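Local atomic coordinates of uncharacterized protein (Bacteroides vulgatus, PDB entry 4QB7), a protein that probably forms part of the tip of a fimbrium, the filamentous cell-surface appendage that mediates adhesion and biofilm formation. Residues L314-V328 and I336-T348. Numbering follows the deposited sequence.
Sequences LPKNTFKKGTKHTYV and IKITVEDNMEGWT
Asp342 OD1 sits at the edge of the His325 ring, near its plane, while Thr318 OG1 lies over one face of that imidazole and Thr323 CG2 over the opposite one. The Tyr327 ring carries Leu314 CD2 above its centre and meets Thr318 OG1 in plane at its edge. Both rings belong to a beta hairpin, 323-331 with 338-346, the last two strands of this fimbrillin-superfamily chain; they run antiparallel at 156°, joined by paired backbone bonds such as Thr326 N to Asn343 O and Asn343 N to Thr326 O. With its CG anti to the backbone N (chi1 -170°), Asp342 reaches across to His325: ND1 donates to the syn lone pair of OD1 at 2.7 Å. Thr318 OG1 donates a hydrogen bond to Asp342 OD2 (2.6 Å), from 39° above the carboxylate plane, and itself accepts from Tyr327 OH. Without the carboxylate, as with an alanine here, His325 ND1 and the Thr318 hydroxyl would probably lose their shared acceptor, leaving the imidazole less fixed in rotation. On the other sheet face Lys324 CG packs over the Trp347 five-membered ring, 4.0 Å from its centroid, a CH-pi contact. Beyond the strand pairing, Trp347 N donates to Gly322 O at 2.9 Å, from above the carbonyl plane.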
ATOM      1  N   LEU A 314     -17.986  -0.956  -5.271  1.00 45.56           N
ATOM      2  CA  LEU A 314     -16.811  -1.734  -5.635  1.00 43.24           C
ATOM      3  C   LEU A 314     -17.144  -3.217  -5.442  1.00 50.23           C
ATOM      4  O   LEU A 314     -17.935  -3.558  -4.540  1.00 50.42           O
ATOM      5  CB  LEU A 314     -15.567  -1.313  -4.848  1.00 41.04           C
ATOM      6  CG  LEU A 314     -15.104   0.119  -5.089  1.00 41.11           C
ATOM      7  CD1 LEU A 314     -13.975   0.493  -4.160  1.00 37.72           C
ATOM      8  CD2 LEU A 314     -14.766   0.366  -6.558  1.00 39.95           C
ATOM      9  N   PRO A 315     -16.621  -4.119  -6.309  1.00 47.32           N
ATOM     10  CA  PRO A 315     -17.019  -5.538  -6.198  1.00 47.67           C
ATOM     11  C   PRO A 315     -16.501  -6.218  -4.944  1.00 51.11           C
ATOM     12  O   PRO A 315     -15.671  -5.670  -4.231  1.00 51.06           O
ATOM     13  CB  PRO A 315     -16.429  -6.180  -7.462  1.00 49.34           C
ATOM     14  CG  PRO A 315     -15.362  -5.271  -7.914  1.00 52.34           C
ATOM     15  CD  PRO A 315     -15.726  -3.892  -7.470  1.00 47.52           C
ATOM     16  N   LYS A 316     -17.005  -7.415  -4.672  1.00 48.54           N
ATOM     17  CA  LYS A 316     -16.542  -8.201  -3.539  1.00 48.37           C
ATOM     18  C   LYS A 316     -15.130  -8.669  -3.830  1.00 52.45           C
ATOM     19  O   LYS A 316     -14.691  -8.610  -4.986  1.00 51.04           O
ATOM     20  CB  LYS A 316     -17.486  -9.388  -3.217  1.00 51.33           C
ATOM     21  CG  LYS A 316     -17.611 -10.476  -4.284  1.00 51.72           C
ATOM     22  CD  LYS A 316     -18.316 -11.684  -3.691  1.00 59.69           C
ATOM     23  CE  LYS A 316     -18.477 -12.856  -4.634  1.00 77.43           C
ATOM     24  NZ  LYS A 316     -18.868 -14.104  -3.904  1.00 91.62           N
ATOM     25  N   ASN A 317     -14.420  -9.124  -2.778  1.00 49.21           N
ATOM     26  CA  ASN A 317     -13.056  -9.654  -2.845  1.00 48.30           C
ATOM     27  C   ASN A 317     -12.095  -8.572  -3.411  1.00 53.34           C
ATOM     28  O   ASN A 317     -11.235  -8.850  -4.247  1.00 55.44           O
ATOM     29  CB  ASN A 317     -13.022 -10.993  -3.631  1.00 44.61           C
ATOM     30  CG  ASN A 317     -13.987 -12.040  -3.092  1.00 68.85           C
ATOM     31  OD1 ASN A 317     -14.128 -12.242  -1.876  1.00 65.34           O
ATOM     32  ND2 ASN A 317     -14.700 -12.714  -3.986  1.00 58.81           N
ATOM     33  N   THR A 318     -12.268  -7.332  -2.945  1.00 48.16           N
ATOM     34  CA  THR A 318     -11.436  -6.193  -3.329  1.00 46.19           C
ATOM     35  C   THR A 318     -10.727  -5.677  -2.070  1.00 50.45           C
ATOM     36  O   THR A 318     -11.145  -5.996  -0.951  1.00 50.69           O
ATOM     37  CB  THR A 318     -12.241  -5.119  -4.078  1.00 42.80           C
ATOM     38  OG1 THR A 318     -11.338  -4.351  -4.871  1.00 41.59           O
ATOM     39  CG2 THR A 318     -13.026  -4.216  -3.168  1.00 34.63           C
ATOM     40  N   PHE A 319      -9.679  -4.855  -2.270  1.00 45.84           N
ATOM     41  CA  PHE A 319      -8.780  -4.333  -1.246  1.00 43.95           C
ATOM     42  C   PHE A 319      -8.039  -5.547  -0.607  1.00 49.17           C
ATOM     43  O   PHE A 319      -7.913  -5.653   0.617  1.00 50.21           O
ATOM     44  CB  PHE A 319      -9.512  -3.437  -0.229  1.00 44.20           C
ATOM     45  CG  PHE A 319      -9.573  -1.959  -0.545  1.00 44.13           C
ATOM     46  CD1 PHE A 319     -10.070  -1.507  -1.766  1.00 46.94           C
ATOM     47  CD2 PHE A 319      -9.262  -1.010   0.427  1.00 44.44           C
ATOM     48  CE1 PHE A 319     -10.242  -0.126  -2.012  1.00 45.93           C
ATOM     49  CE2 PHE A 319      -9.429   0.368   0.176  1.00 45.02           C
ATOM     50  CZ  PHE A 319      -9.903   0.798  -1.045  1.00 42.32           C
ATOM     51  N   LYS A 320      -7.560  -6.469  -1.476  1.00 44.65           N
ATOM     52  CA  LYS A 320      -6.832  -7.686  -1.095  1.00 44.03           C
ATOM     53  C   LYS A 320      -5.375  -7.383  -0.745  1.00 49.45           C
ATOM     54  O   LYS A 320      -4.697  -6.651  -1.482  1.00 49.97           O
ATOM     55  CB  LYS A 320      -6.845  -8.715  -2.238  1.00 44.37           C
ATOM     56  CG  LYS A 320      -8.166  -9.392  -2.517  1.00 42.22           C
ATOM     57  CD  LYS A 320      -8.074 -10.264  -3.775  1.00 44.97           C
ATOM     58  CE  LYS A 320      -8.780 -11.574  -3.548  1.00 67.93           C
ATOM     59  NZ  LYS A 320      -9.106 -12.262  -4.820  1.00 82.77           N
ATOM     60  N   LYS A 321      -4.880  -7.981   0.349  1.00 45.17           N
ATOM     61  CA  LYS A 321      -3.475  -7.864   0.761  1.00 44.04           C
ATOM     62  C   LYS A 321      -2.555  -8.351  -0.349  1.00 47.76           C
ATOM     63  O   LYS A 321      -2.805  -9.403  -0.943  1.00 49.73           O
ATOM     64  CB  LYS A 321      -3.248  -8.698   2.024  1.00 45.34           C
ATOM     65  CG  LYS A 321      -1.906  -8.534   2.671  1.00 31.97           C
ATOM     66  CD  LYS A 321      -1.889  -9.261   4.018  1.00 43.30           C
ATOM     67  CE  LYS A 321      -0.493  -9.476   4.564  1.00 46.80           C
ATOM     68  NZ  LYS A 321       0.298 -10.354   3.686  1.00 48.49           N
ATOM     69  N   GLY A 322      -1.522  -7.573  -0.635  1.00 42.50           N
ATOM     70  CA  GLY A 322      -0.526  -7.918  -1.637  1.00 42.05           C
ATOM     71  C   GLY A 322      -1.009  -7.928  -3.072  1.00 48.45           C
ATOM     72  O   GLY A 322      -0.360  -8.539  -3.931  1.00 50.26           O
ATOM     73  N   THR A 323      -2.135  -7.229  -3.349  1.00 43.98           N
ATOM     74  CA  THR A 323      -2.735  -7.088  -4.680  1.00 42.09           C
ATOM     75  C   THR A 323      -2.723  -5.625  -5.097  1.00 45.20           C
ATOM     76  O   THR A 323      -2.939  -4.750  -4.259  1.00 44.64           O
ATOM     77  CB  THR A 323      -4.166  -7.654  -4.668  1.00 42.89           C
ATOM     78  OG1 THR A 323      -4.124  -9.012  -4.269  1.00 48.37           O
ATOM     79  CG2 THR A 323      -4.841  -7.606  -6.014  1.00 40.66           C
ATOM     80  N   LYS A 324      -2.462  -5.372  -6.393  1.00 42.88           N
ATOM     81  CA  LYS A 324      -2.595  -4.077  -7.076  1.00 42.79           C
ATOM     82  C   LYS A 324      -3.973  -4.072  -7.755  1.00 46.58           C
ATOM     83  O   LYS A 324      -4.191  -4.881  -8.660  1.00 47.15           O
ATOM     84  CB  LYS A 324      -1.492  -3.844  -8.145  1.00 44.64           C
ATOM     85  CG  LYS A 324      -0.086  -3.637  -7.619  1.00 60.98           C
ATOM     86  CD  LYS A 324       0.815  -2.929  -8.638  1.00 71.93           C
ATOM     87  CE  LYS A 324       1.546  -3.859  -9.575  1.00 90.50           C
ATOM     88  NZ  LYS A 324       2.210  -3.106 -10.670  1.00101.63           N
ATOM     89  N   HIS A 325      -4.900  -3.193  -7.337  1.00 41.97           N
ATOM     90  CA  HIS A 325      -6.230  -3.105  -7.972  1.00 40.57           C
ATOM     91  C   HIS A 325      -6.338  -1.892  -8.885  1.00 45.67           C
ATOM     92  O   HIS A 325      -5.954  -0.778  -8.501  1.00 46.48           O
ATOM     93  CB  HIS A 325      -7.368  -3.041  -6.942  1.00 40.14           C
ATOM     94  CG  HIS A 325      -7.479  -4.224  -6.027  1.00 43.62           C
ATOM     95  ND1 HIS A 325      -8.231  -5.331  -6.371  1.00 45.80           N
ATOM     96  CD2 HIS A 325      -7.022  -4.385  -4.761  1.00 44.42           C
ATOM     97  CE1 HIS A 325      -8.162  -6.149  -5.333  1.00 45.04           C
ATOM     98  NE2 HIS A 325      -7.466  -5.611  -4.333  1.00 44.83           N
ATOM     99  N   THR A 326      -6.833  -2.118 -10.106  1.00 41.86           N
ATOM    100  CA  THR A 326      -7.166  -1.058 -11.065  1.00 41.15           C
ATOM    101  C   THR A 326      -8.635  -1.185 -11.334  1.00 43.63           C
ATOM    102  O   THR A 326      -9.066  -2.232 -11.841  1.00 44.02           O
ATOM    103  CB  THR A 326      -6.363  -1.122 -12.384  1.00 46.31           C
ATOM    104  OG1 THR A 326      -4.959  -1.066 -12.127  1.00 45.97           O
ATOM    105  CG2 THR A 326      -6.789  -0.026 -13.375  1.00 37.38           C
ATOM    106  N   TYR A 327      -9.416  -0.165 -10.981  1.00 38.62           N
ATOM    107  CA  TYR A 327     -10.855  -0.206 -11.256  1.00 37.09           C
ATOM    108  C   TYR A 327     -11.147   0.483 -12.564  1.00 41.84           C
ATOM    109  O   TYR A 327     -10.699   1.617 -12.777  1.00 42.08           O
ATOM    110  CB  TYR A 327     -11.661   0.448 -10.141  1.00 37.03           C
ATOM    111  CG  TYR A 327     -11.454  -0.146  -8.773  1.00 37.28           C
ATOM    112  CD1 TYR A 327     -11.872  -1.444  -8.485  1.00 39.46           C
ATOM    113  CD2 TYR A 327     -10.914   0.613  -7.738  1.00 37.35           C
ATOM    114  CE1 TYR A 327     -11.671  -2.004  -7.222  1.00 40.39           C
ATOM    115  CE2 TYR A 327     -10.730   0.071  -6.462  1.00 38.34           C
ATOM    116  CZ  TYR A 327     -11.102  -1.241  -6.213  1.00 44.79           C
ATOM    117  OH  TYR A 327     -10.949  -1.778  -4.957  1.00 44.07           O
ATOM    118  N   VAL A 328     -11.857  -0.208 -13.467  1.00 38.94           N
ATOM    119  CA  VAL A 328     -12.263   0.395 -14.732  1.00 37.89           C
ATOM    120  C   VAL A 328     -13.762   0.611 -14.652  1.00 43.48           C
ATOM    121  O   VAL A 328     -14.518  -0.350 -14.494  1.00 44.88           O
ATOM    122  CB  VAL A 328     -11.821  -0.420 -15.967  1.00 40.40           C
ATOM    123  CG1 VAL A 328     -12.278   0.249 -17.266  1.00 38.33           C
ATOM    124  CG2 VAL A 328     -10.305  -0.631 -15.957  1.00 39.39           C
ATOM    125  N   ILE A 336     -28.548   5.238 -15.890  1.00 72.72           N
ATOM    126  CA  ILE A 336     -28.035   5.813 -14.627  1.00 72.49           C
ATOM    127  C   ILE A 336     -26.676   5.170 -14.377  1.00 70.99           C
ATOM    128  O   ILE A 336     -25.674   5.851 -14.278  1.00 70.36           O
ATOM    129  CB  ILE A 336     -29.064   5.485 -13.467  1.00 78.06           C
ATOM    130  CG1 ILE A 336     -30.447   6.109 -13.702  1.00 80.03           C
ATOM    131  CG2 ILE A 336     -28.540   5.772 -12.053  1.00 79.70           C
ATOM    132  CD1 ILE A 336     -31.565   5.025 -14.113  1.00 95.84           C
ATOM    133  N   LYS A 337     -26.680   3.835 -14.338  1.00 64.95           N
ATOM    134  CA  LYS A 337     -25.619   2.853 -14.117  1.00 63.01           C
ATOM    135  C   LYS A 337     -24.196   3.262 -14.528  1.00 60.77           C
ATOM    136  O   LYS A 337     -23.966   3.884 -15.572  1.00 58.79           O
ATOM    137  CB  LYS A 337     -25.988   1.596 -14.920  1.00 66.50           C
ATOM    138  CG  LYS A 337     -25.592   0.261 -14.294  1.00 90.09           C
ATOM    139  CD  LYS A 337     -26.023  -0.895 -15.225  1.00104.87           C
ATOM    140  CE  LYS A 337     -26.008  -2.267 -14.584  1.00120.48           C
ATOM    141  NZ  LYS A 337     -26.498  -3.316 -15.520  1.00131.13           N
ATOM    142  N   ILE A 338     -23.246   2.880 -13.665  1.00 54.56           N
ATOM    143  CA  ILE A 338     -21.784   2.909 -13.825  1.00 50.81           C
ATOM    144  C   ILE A 338     -21.352   1.534 -13.396  1.00 51.88           C
ATOM    145  O   ILE A 338     -21.619   1.170 -12.252  1.00 51.43           O
ATOM    146  CB  ILE A 338     -20.994   4.016 -13.087  1.00 51.39           C
ATOM    147  CG1 ILE A 338     -21.478   5.419 -13.420  1.00 50.58           C
ATOM    148  CG2 ILE A 338     -19.514   3.858 -13.390  1.00 50.92           C
ATOM    149  CD1 ILE A 338     -20.625   6.568 -12.726  1.00 51.41           C
ATOM    150  N   THR A 339     -20.773   0.743 -14.306  1.00 47.22           N
ATOM    151  CA  THR A 339     -20.353  -0.621 -13.968  1.00 46.81           C
ATOM    152  C   THR A 339     -18.846  -0.638 -13.728  1.00 47.77           C
ATOM    153  O   THR A 339     -18.142   0.200 -14.276  1.00 45.60           O
ATOM    154  CB  THR A 339     -20.812  -1.627 -15.024  1.00 51.47           C
ATOM    155  OG1 THR A 339     -20.246  -1.292 -16.271  1.00 53.85           O
ATOM    156  CG2 THR A 339     -22.302  -1.661 -15.166  1.00 50.68           C
ATOM    157  N   VAL A 340     -18.365  -1.567 -12.870  1.00 44.68           N
ATOM    158  CA  VAL A 340     -16.968  -1.631 -12.453  1.00 44.15           C
ATOM    159  C   VAL A 340     -16.329  -2.966 -12.783  1.00 49.05           C
ATOM    160  O   VAL A 340     -16.942  -4.009 -12.601  1.00 49.62           O
ATOM    161  CB  VAL A 340     -16.847  -1.338 -10.918  1.00 47.58           C
ATOM    162  CG1 VAL A 340     -15.394  -1.324 -10.434  1.00 46.62           C
ATOM    163  CG2 VAL A 340     -17.520  -0.032 -10.559  1.00 46.83           C
ATOM    164  N   GLU A 341     -15.067  -2.918 -13.218  1.00 46.32           N
ATOM    165  CA  GLU A 341     -14.201  -4.075 -13.427  1.00 47.02           C
ATOM    166  C   GLU A 341     -13.026  -3.920 -12.495  1.00 50.56           C
ATOM    167  O   GLU A 341     -12.344  -2.895 -12.539  1.00 49.50           O
ATOM    168  CB  GLU A 341     -13.687  -4.216 -14.874  1.00 48.80           C
ATOM    169  CG  GLU A 341     -14.722  -4.273 -15.981  1.00 63.01           C
ATOM    170  CD  GLU A 341     -14.098  -4.200 -17.364  1.00 91.73           C
ATOM    171  OE1 GLU A 341     -13.502  -5.216 -17.795  1.00 96.50           O
ATOM    172  OE2 GLU A 341     -14.154  -3.115 -17.996  1.00 77.72           O
ATOM    173  N   ASP A 342     -12.791  -4.911 -11.651  1.00 47.47           N
ATOM    174  CA  ASP A 342     -11.650  -4.915 -10.745  1.00 46.34           C
ATOM    175  C   ASP A 342     -10.541  -5.711 -11.416  1.00 50.58           C
ATOM    176  O   ASP A 342     -10.591  -6.942 -11.451  1.00 52.35           O
ATOM    177  CB  ASP A 342     -12.058  -5.524  -9.388  1.00 48.20           C
ATOM    178  CG  ASP A 342     -11.076  -5.413  -8.244  1.00 52.99           C
ATOM    179  OD1 ASP A 342      -9.926  -4.988  -8.480  1.00 49.74           O
ATOM    180  OD2 ASP A 342     -11.459  -5.750  -7.106  1.00 60.33           O
ATOM    181  N   ASN A 343      -9.589  -5.018 -12.014  1.00 46.81           N
ATOM    182  CA  ASN A 343      -8.460  -5.689 -12.645  1.00 47.75           C
ATOM    183  C   ASN A 343      -7.368  -5.847 -11.609  1.00 51.41           C
ATOM    184  O   ASN A 343      -6.876  -4.842 -11.076  1.00 53.26           O
ATOM    185  CB  ASN A 343      -7.985  -4.916 -13.871  1.00 50.08           C
ATOM    186  CG  ASN A 343      -9.045  -4.795 -14.934  1.00 62.25           C
ATOM    187  OD1 ASN A 343      -9.227  -3.745 -15.522  1.00 59.40           O
ATOM    188  ND2 ASN A 343      -9.764  -5.865 -15.217  1.00 54.51           N
HETATM  189  N   MSE A 344      -7.028  -7.094 -11.266  1.00 44.81           N
HETATM  190  CA  MSE A 344      -6.036  -7.334 -10.206  1.00 42.34           C
HETATM  191  C   MSE A 344      -4.713  -7.895 -10.729  1.00 49.33           C
HETATM  192  O   MSE A 344      -4.676  -8.619 -11.711  1.00 51.47           O
HETATM  193  CB  MSE A 344      -6.609  -8.287  -9.148  1.00 42.92           C
HETATM  194  CG  MSE A 344      -7.981  -7.879  -8.631  1.00 47.04           C
HETATM  195 SE   MSE A 344      -8.670  -9.354  -7.664  0.75 52.75          SE
HETATM  196  CE  MSE A 344     -10.379  -8.959  -7.592  1.00 50.79           C
ATOM    197  N   GLU A 345      -3.641  -7.557 -10.051  1.00 47.45           N
ATOM    198  CA  GLU A 345      -2.257  -7.987 -10.284  1.00 48.92           C
ATOM    199  C   GLU A 345      -1.627  -8.326  -8.971  1.00 56.18           C
ATOM    200  O   GLU A 345      -1.963  -7.722  -7.950  1.00 56.37           O
ATOM    201  CB  GLU A 345      -1.438  -6.850 -10.896  1.00 50.04           C
ATOM    202  CG  GLU A 345      -1.066  -6.985 -12.355  1.00 68.95           C
ATOM    203  CD  GLU A 345      -0.267  -5.781 -12.826  1.00102.08           C
ATOM    204  OE1 GLU A 345      -0.896  -4.760 -13.191  1.00 98.61           O
ATOM    205  OE2 GLU A 345       0.985  -5.827 -12.747  1.00 99.73           O
ATOM    206  N   GLY A 346      -0.664  -9.225  -8.999  1.00 54.29           N
ATOM    207  CA  GLY A 346       0.132  -9.529  -7.828  1.00 53.17           C
ATOM    208  C   GLY A 346       1.022  -8.329  -7.598  1.00 55.96           C
ATOM    209  O   GLY A 346       1.567  -7.761  -8.554  1.00 54.05           O
ATOM    210  N   TRP A 347       1.092  -7.871  -6.354  1.00 54.40           N
ATOM    211  CA  TRP A 347       1.915  -6.713  -6.068  1.00 55.31           C
ATOM    212  C   TRP A 347       3.337  -7.183  -5.800  1.00 71.40           C
ATOM    213  O   TRP A 347       3.675  -7.566  -4.661  1.00 75.17           O
ATOM    214  CB  TRP A 347       1.331  -5.922  -4.906  1.00 51.32           C
ATOM    215  CG  TRP A 347       1.933  -4.573  -4.669  1.00 49.57           C
ATOM    216  CD1 TRP A 347       2.975  -3.987  -5.326  1.00 51.91           C
ATOM    217  CD2 TRP A 347       1.536  -3.663  -3.651  1.00 48.27           C
ATOM    218  NE1 TRP A 347       3.251  -2.759  -4.774  1.00 50.26           N
ATOM    219  CE2 TRP A 347       2.382  -2.535  -3.741  1.00 51.36           C
ATOM    220  CE3 TRP A 347       0.568  -3.710  -2.637  1.00 48.92           C
ATOM    221  CZ2 TRP A 347       2.250  -1.438  -2.891  1.00 50.27           C
ATOM    222  CZ3 TRP A 347       0.462  -2.637  -1.774  1.00 50.27           C
ATOM    223  CH2 TRP A 347       1.298  -1.518  -1.903  1.00 50.56           C
ATOM    224  N   THR A 348       4.140  -7.233  -6.895  1.00 70.52           N
ATOM    225  CA  THR A 348       5.549  -7.651  -6.947  1.00100.08           C
ATOM    226  C   THR A 348       6.290  -6.787  -7.982  1.00142.66           C
ATOM    227  O   THR A 348       5.660  -6.052  -8.752  1.00107.51           O
ATOM    228  CB  THR A 348       5.683  -9.162  -7.270  1.00105.17           C
ATOM    229  OG1 THR A 348       4.896  -9.485  -8.419  1.00104.04           O
ATOM    230  CG2 THR A 348       5.316 -10.073  -6.091  1.00101.13           C
TER
HETATM  231  O   HOH W   1      -3.585  -3.562 -11.480  1.00 53.25           O
HETATM  232  O   HOH W   2     -16.097  -1.272 -16.934  1.00 52.73           O